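Local coordinates for G protein coupled receptor (Arabidopsis thaliana, PDB 3T33), which is a zinc-binding member of the LanC-like family that may play a role in abscisic acid signalling, at residues A[168-182]-A[232-246]. Numbering follows the deposited sequence.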
# COMPACT_ATOMS: atom_id res chain seq x y z
N TYR A 168 -16.35 8.91 -1.59
CA TYR A 168 -15.16 9.72 -1.25
C TYR A 168 -13.88 8.92 -0.97
O TYR A 168 -12.80 9.50 -0.87
CB TYR A 168 -15.45 10.69 -0.08
CG TYR A 168 -16.55 11.62 -0.50
CD1 TYR A 168 -16.25 12.82 -1.12
CD2 TYR A 168 -17.90 11.24 -0.40
CE1 TYR A 168 -17.21 13.65 -1.57
CE2 TYR A 168 -18.90 12.09 -0.91
CZ TYR A 168 -18.54 13.29 -1.49
OH TYR A 168 -19.47 14.18 -1.98
N GLU A 169 -14.02 7.62 -0.83
CA GLU A 169 -12.99 6.81 -0.31
C GLU A 169 -11.94 6.41 -1.40
O GLU A 169 -11.95 6.95 -2.52
CB GLU A 169 -13.59 5.63 0.48
CG GLU A 169 -14.67 4.86 -0.22
CD GLU A 169 -14.18 4.19 -1.51
OE1 GLU A 169 -14.08 4.90 -2.52
OE2 GLU A 169 -13.90 2.98 -1.51
N LEU A 170 -11.04 5.49 -1.07
CA LEU A 170 -9.82 5.32 -1.90
C LEU A 170 -10.06 4.35 -2.98
O LEU A 170 -9.54 4.51 -4.04
CB LEU A 170 -8.60 4.81 -1.09
CG LEU A 170 -7.15 5.33 -1.21
CD1 LEU A 170 -6.14 4.16 -1.06
CD2 LEU A 170 -6.86 6.14 -2.38
N LEU A 171 -10.78 3.28 -2.71
CA LEU A 171 -10.96 2.26 -3.74
C LEU A 171 -11.90 2.66 -4.89
O LEU A 171 -11.62 2.33 -6.06
CB LEU A 171 -11.31 0.92 -3.11
CG LEU A 171 -10.12 -0.01 -2.90
CD1 LEU A 171 -8.99 0.63 -2.19
CD2 LEU A 171 -10.46 -1.31 -2.23
N TYR A 172 -12.94 3.45 -4.59
CA TYR A 172 -14.00 3.79 -5.62
C TYR A 172 -14.31 5.28 -5.77
O TYR A 172 -14.81 5.71 -6.79
CB TYR A 172 -15.28 2.94 -5.44
CG TYR A 172 -15.01 1.43 -5.56
CD1 TYR A 172 -14.57 0.85 -6.77
CD2 TYR A 172 -15.15 0.59 -4.47
CE1 TYR A 172 -14.32 -0.51 -6.87
CE2 TYR A 172 -14.89 -0.78 -4.56
CZ TYR A 172 -14.48 -1.31 -5.75
OH TYR A 172 -14.22 -2.66 -5.82
N GLY A 173 -13.85 6.07 -4.81
CA GLY A 173 -14.18 7.45 -4.72
C GLY A 173 -13.12 8.44 -5.11
O GLY A 173 -12.11 8.13 -5.74
N ARG A 174 -13.42 9.66 -4.75
CA ARG A 174 -12.64 10.79 -5.10
C ARG A 174 -11.21 10.76 -4.51
O ARG A 174 -10.31 11.20 -5.16
CB ARG A 174 -13.39 12.09 -4.63
CG ARG A 174 -14.38 12.67 -5.68
CD ARG A 174 -15.21 13.90 -5.12
NE ARG A 174 -16.52 13.45 -4.67
CZ ARG A 174 -17.61 13.44 -5.41
NH1 ARG A 174 -17.57 13.91 -6.64
NH2 ARG A 174 -18.72 12.94 -4.93
N ALA A 175 -11.01 10.31 -3.28
CA ALA A 175 -9.64 10.25 -2.74
C ALA A 175 -8.79 9.39 -3.72
O ALA A 175 -7.69 9.78 -4.09
CB ALA A 175 -9.62 9.67 -1.31
N GLY A 176 -9.39 8.30 -4.20
CA GLY A 176 -8.82 7.40 -5.20
C GLY A 176 -8.43 7.99 -6.55
O GLY A 176 -7.37 7.67 -7.10
N TYR A 177 -9.29 8.85 -7.10
CA TYR A 177 -8.95 9.48 -8.35
C TYR A 177 -7.85 10.51 -8.06
O TYR A 177 -6.91 10.72 -8.82
CB TYR A 177 -10.21 10.15 -8.90
CG TYR A 177 -9.89 11.20 -9.92
CD1 TYR A 177 -9.61 10.84 -11.24
CD2 TYR A 177 -9.84 12.52 -9.58
CE1 TYR A 177 -9.28 11.80 -12.20
CE2 TYR A 177 -9.50 13.53 -10.58
CZ TYR A 177 -9.23 13.15 -11.86
OH TYR A 177 -8.85 14.07 -12.84
N LEU A 178 -8.01 11.22 -6.95
CA LEU A 178 -7.10 12.31 -6.59
C LEU A 178 -5.69 11.73 -6.31
O LEU A 178 -4.68 12.31 -6.72
CB LEU A 178 -7.62 12.98 -5.32
CG LEU A 178 -6.71 14.02 -4.64
CD1 LEU A 178 -6.35 15.14 -5.67
CD2 LEU A 178 -7.38 14.57 -3.40
N TRP A 179 -5.66 10.59 -5.60
CA TRP A 179 -4.40 9.83 -5.46
C TRP A 179 -3.64 9.62 -6.83
O TRP A 179 -2.45 9.92 -6.90
CB TRP A 179 -4.63 8.51 -4.69
CG TRP A 179 -3.32 7.91 -4.09
CD1 TRP A 179 -2.92 7.94 -2.76
CD2 TRP A 179 -2.26 7.24 -4.81
NE1 TRP A 179 -1.71 7.31 -2.61
CE2 TRP A 179 -1.27 6.88 -3.85
CE3 TRP A 179 -2.06 6.88 -6.16
CZ2 TRP A 179 -0.06 6.17 -4.21
CZ3 TRP A 179 -0.87 6.16 -6.53
CH2 TRP A 179 0.11 5.81 -5.52
N ALA A 180 -4.35 9.20 -7.88
CA ALA A 180 -3.77 8.99 -9.22
C ALA A 180 -3.17 10.23 -9.80
O ALA A 180 -2.13 10.16 -10.50
CB ALA A 180 -4.82 8.44 -10.20
N CYS A 181 -3.88 11.35 -9.62
CA CYS A 181 -3.40 12.63 -10.07
C CYS A 181 -2.08 12.92 -9.35
O CYS A 181 -1.15 13.29 -9.99
CB CYS A 181 -4.39 13.78 -9.73
SG CYS A 181 -6.05 13.59 -10.49
N LEU A 182 -2.07 12.88 -8.01
CA LEU A 182 -0.84 13.14 -7.24
C LEU A 182 0.29 12.23 -7.72
O LEU A 182 1.34 12.67 -7.99
CB LEU A 182 -1.10 12.95 -5.79
CG LEU A 182 -2.10 13.97 -5.21
CD1 LEU A 182 -2.60 13.55 -3.87
CD2 LEU A 182 -1.47 15.42 -5.19
N ALA A 232 -8.05 2.50 5.58
CA ALA A 232 -7.32 3.03 4.42
C ALA A 232 -8.13 2.85 3.12
O ALA A 232 -8.26 3.75 2.34
CB ALA A 232 -5.94 2.33 4.33
N ALA A 233 -8.65 1.65 2.90
CA ALA A 233 -9.28 1.31 1.65
C ALA A 233 -10.62 2.06 1.47
O ALA A 233 -10.82 2.68 0.43
CB ALA A 233 -9.45 -0.17 1.58
N HIS A 234 -11.50 2.09 2.48
CA HIS A 234 -12.79 2.71 2.30
C HIS A 234 -13.18 3.77 3.33
O HIS A 234 -14.34 4.26 3.29
CB HIS A 234 -13.93 1.67 2.28
CG HIS A 234 -13.84 0.68 1.16
ND1 HIS A 234 -13.98 1.04 -0.16
CD2 HIS A 234 -13.76 -0.68 1.18
CE1 HIS A 234 -13.93 -0.05 -0.91
NE2 HIS A 234 -13.81 -1.11 -0.12
N GLY A 235 -12.23 4.15 4.20
CA GLY A 235 -12.53 4.97 5.35
C GLY A 235 -11.81 6.27 5.49
O GLY A 235 -11.23 6.79 4.53
N LEU A 236 -11.81 6.79 6.71
CA LEU A 236 -11.25 8.08 7.04
C LEU A 236 -9.72 8.16 6.77
O LEU A 236 -9.23 9.15 6.20
CB LEU A 236 -11.53 8.39 8.54
CG LEU A 236 -13.00 8.49 9.06
CD1 LEU A 236 -13.04 8.85 10.55
CD2 LEU A 236 -13.88 9.48 8.28
N ALA A 237 -8.99 7.12 7.17
CA ALA A 237 -7.53 7.07 7.02
C ALA A 237 -7.07 7.36 5.61
O ALA A 237 -6.25 8.23 5.42
CB ALA A 237 -7.02 5.68 7.46
N GLY A 238 -7.65 6.63 4.63
CA GLY A 238 -7.30 6.73 3.22
C GLY A 238 -7.58 8.09 2.65
O GLY A 238 -6.82 8.63 1.82
N ILE A 239 -8.69 8.67 3.08
CA ILE A 239 -9.02 10.05 2.69
C ILE A 239 -8.08 11.08 3.28
O ILE A 239 -7.61 11.95 2.57
CB ILE A 239 -10.50 10.40 3.08
CG1 ILE A 239 -11.46 9.36 2.43
CG2 ILE A 239 -10.82 11.82 2.61
CD1 ILE A 239 -12.94 9.44 2.88
N MET A 240 -7.85 11.03 4.59
CA MET A 240 -6.90 11.97 5.23
C MET A 240 -5.52 11.85 4.59
O MET A 240 -4.87 12.86 4.25
CB MET A 240 -6.81 11.66 6.72
CG MET A 240 -8.17 11.79 7.43
SD MET A 240 -9.02 13.37 7.12
CE MET A 240 -10.56 12.68 6.36
N ASN A 241 -5.11 10.59 4.38
CA ASN A 241 -3.83 10.26 3.78
C ASN A 241 -3.69 11.03 2.48
O ASN A 241 -2.77 11.85 2.34
CB ASN A 241 -3.64 8.75 3.56
CG ASN A 241 -2.26 8.40 3.00
OD1 ASN A 241 -2.12 7.95 1.86
ND2 ASN A 241 -1.27 8.57 3.80
N VAL A 242 -4.64 10.85 1.58
CA VAL A 242 -4.57 11.58 0.30
C VAL A 242 -4.53 13.10 0.52
O VAL A 242 -3.82 13.82 -0.19
CB VAL A 242 -5.76 11.24 -0.68
CG1 VAL A 242 -5.42 11.70 -2.08
CG2 VAL A 242 -5.98 9.72 -0.75
N LEU A 243 -5.33 13.59 1.48
CA LEU A 243 -5.40 15.01 1.67
C LEU A 243 -4.06 15.53 2.12
O LEU A 243 -3.64 16.59 1.68
CB LEU A 243 -6.52 15.38 2.64
CG LEU A 243 -7.95 15.16 2.09
CD1 LEU A 243 -8.88 15.45 3.22
CD2 LEU A 243 -8.27 16.05 0.82
N MET A 244 -3.33 14.77 2.94
CA MET A 244 -2.03 15.27 3.42
C MET A 244 -1.02 15.41 2.32
O MET A 244 0.00 16.05 2.51
CB MET A 244 -1.46 14.43 4.56
CG MET A 244 -2.40 14.50 5.76
SD MET A 244 -1.77 13.61 7.18
CE MET A 244 -2.47 11.97 6.90
N HIS A 245 -1.32 14.83 1.17
CA HIS A 245 -0.38 14.88 0.07
C HIS A 245 -0.57 16.08 -0.83
O HIS A 245 0.18 16.19 -1.82
CB HIS A 245 -0.40 13.60 -0.72
CG HIS A 245 0.28 12.46 -0.02
ND1 HIS A 245 1.65 12.28 -0.03
CD2 HIS A 245 -0.22 11.48 0.75
CE1 HIS A 245 1.96 11.23 0.69
NE2 HIS A 245 0.85 10.72 1.18
N THR A 246 -1.49 17.00 -0.46
CA THR A 246 -1.82 18.21 -1.26
C THR A 246 -1.64 19.47 -0.41
O THR A 246 -1.39 19.39 0.79
CB THR A 246 -3.34 18.29 -1.74
OG1 THR A 246 -4.22 18.28 -0.59
CG2 THR A 246 -3.72 17.15 -2.54
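Val242 enters helix 174-182 as a knob into the hole formed by Ala175, Leu178, Trp179 and Leu182. The two methyls of Val242 divide the work: Val242 CG1, anti to the backbone N (chi1 -164°), lies 3.7 Å from Leu178 CG and also meets Leu182 CD1, whereas CG2 packs on Ala175 CB and reaches the indole edge of Trp179 at CD1. Further along, Leu182 spreads its methyls over His245 CB and Thr246 CG2; in the other direction, Ile239 lays CG1 and CD1 against the backbone carbonyl of Tyr168. Here the packing joins two neighbouring inner-layer helices of the double alpha/alpha barrel (alpha/alpha toroid) of LanC-like proteins, pointing roughly the same way, their axes inclined at 32° and 9.4 Å apart at closest approach. Where the loops preceding these helices meet, near the zinc site, Ala233 O accepts from two consecutive amides, Leu170 N and Leu171 N, each at 3.2 Å. Alongside runs the carboxylate of Glu169, nearly coplanar with the His234 imidazole; His234 ND1 donates to Glu169 OE2, though the modelled 2.4 Å is very short and the exact length doubtful. Glu169 OE1 takes Tyr172 N on its syn lone pair at 2.8 Å, which helps fix the carboxylate's rotation, while Trp224 stacks on the His234 ring.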